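Local coordinates for protein B-129 (Sulfolobus virus 1, PDB 2WBT) that is a double C2H2-type zinc-finger protein that binds zinc, is essential for virus function and probably acts by binding DNA, at residues F84-S87 with V88-K91. Sequence-based numbering, arbitrary orientation.
Sequences FSSS and VSLK
S86 and S89 are joined at the start of helix 87-96 by a side-chain hydrogen bond: the hydroxyl of S89 donates to the carbonyl oxygen of S86, with S89 OG 3.0 Å from S86 O. The hydroxyl reaches that oxygen from above the carbonyl plane, 39° out of it. A first torsion of 61° places OG between the backbone N and the carbonyl carbon of S89, pointing it back at the S86 backbone. S86 O also accepts the first helical bond, from L90 N at 3.1 Å, and both donors come from one face of its plane. One residue on, K91 N bonds to S87 O, also at 3.1 Å and somewhat straighter (157° at the hydrogen). S86 is the N-cap residue, right before the helix, and its carbonyl oxygen is held by two donors.

Apolar contact links the end of the hairpin to the helix. The ring of F84 lies obliquely against L90, with F84 CD2 3.8 Å from L90 CD1, and the two side chains cross at about a right angle. A van der Waals contact with a polar atom is made by the bent chain of K91, which folds back along the first turn and brings K91 CE to 3.4 Å from S87 O.

Beyond these segments the F84 ring meets that of the zinc ligand H93, while L90 packs on F75 and the ligand C77. The arrangement is the hairpin-to-helix junction of a C2H2-type zinc finger, here with E98 as the fourth zinc ligand, where an aromatic residue at the end of the hairpin and a leucine of the helix form the small hydrophobic core beside the zinc.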
loop_
_atom_site.group_PDB
_atom_site.type_symbol
_atom_site.label_atom_id
_atom_site.label_comp_id
_atom_site.label_asym_id
_atom_site.label_seq_id
_atom_site.Cartn_x
_atom_site.Cartn_y
_atom_site.Cartn_z
ATOM N N PHE A 84 5.011 -16.155 11.693
ATOM C CA PHE A 84 5.059 -17.481 12.296
ATOM C C PHE A 84 5.770 -18.464 11.380
ATOM O O PHE A 84 5.844 -18.262 10.166
ATOM C CB PHE A 84 3.653 -17.962 12.636
ATOM C CG PHE A 84 3.069 -17.272 13.827
ATOM C CD1 PHE A 84 3.263 -17.785 15.102
ATOM C CD2 PHE A 84 2.355 -16.093 13.681
ATOM C CE1 PHE A 84 2.737 -17.144 16.209
ATOM C CE2 PHE A 84 1.825 -15.447 14.782
ATOM C CZ PHE A 84 2.018 -15.975 16.047
ATOM N N SER A 85 6.296 -19.526 11.979
ATOM C CA SER A 85 7.149 -20.484 11.273
ATOM C C SER A 85 6.410 -21.215 10.154
ATOM O O SER A 85 6.989 -21.507 9.105
ATOM C CB SER A 85 7.723 -21.505 12.261
ATOM O OG SER A 85 6.706 -22.345 12.783
ATOM N N SER A 86 5.134 -21.503 10.389
ATOM C CA SER A 86 4.309 -22.247 9.441
ATOM C C SER A 86 2.856 -21.792 9.517
ATOM O O SER A 86 2.490 -20.982 10.371
ATOM C CB SER A 86 4.402 -23.748 9.731
ATOM O OG SER A 86 4.062 -24.030 11.079
ATOM N N SER A 87 2.034 -22.314 8.611
ATOM C CA SER A 87 0.596 -22.044 8.618
ATOM C C SER A 87 -0.079 -22.691 9.827
ATOM O O SER A 87 -1.045 -22.153 10.367
ATOM C CB SER A 87 -0.057 -22.557 7.331
ATOM O OG SER A 87 0.125 -23.954 7.185
ATOM N N VAL A 88 0.440 -23.845 10.240
ATOM C CA VAL A 88 -0.085 -24.580 11.394
ATOM C C VAL A 88 0.087 -23.792 12.696
ATOM O O VAL A 88 -0.833 -23.725 13.512
ATOM C CB VAL A 88 0.597 -25.961 11.540
ATOM C CG1 VAL A 88 0.123 -26.670 12.803
ATOM C CG2 VAL A 88 0.326 -26.822 10.313
ATOM N N SER A 89 1.266 -23.202 12.879
ATOM C CA SER A 89 1.549 -22.382 14.061
ATOM C C SER A 89 0.841 -21.026 13.996
ATOM O O SER A 89 0.515 -20.442 15.032
ATOM C CB SER A 89 3.057 -22.178 14.225
ATOM O OG SER A 89 3.611 -21.503 13.110
ATOM N N LEU A 90 0.615 -20.530 12.780
ATOM C CA LEU A 90 -0.113 -19.278 12.568
ATOM C C LEU A 90 -1.572 -19.384 13.010
ATOM O O LEU A 90 -2.086 -18.480 13.668
ATOM C CB LEU A 90 -0.047 -18.854 11.096
ATOM C CG LEU A 90 -0.972 -17.707 10.661
ATOM C CD1 LEU A 90 -0.562 -16.405 11.336
ATOM C CD2 LEU A 90 -0.949 -17.557 9.147
ATOM N N LYS A 91 -2.242 -20.474 12.636
ATOM C CA LYS A 91 -3.654 -20.646 12.998
ATOM C C LYS A 91 -3.852 -21.256 14.387
ATOM O O LYS A 91 -4.969 -21.247 14.904
ATOM C CB LYS A 91 -4.432 -21.423 11.930
ATOM C CG LYS A 91 -4.060 -22.881 11.750
ATOM C CD LYS A 91 -4.783 -23.462 10.542
ATOM C CE LYS A 91 -4.168 -22.993 9.226
ATOM N NZ LYS A 91 -4.995 -23.389 8.053
#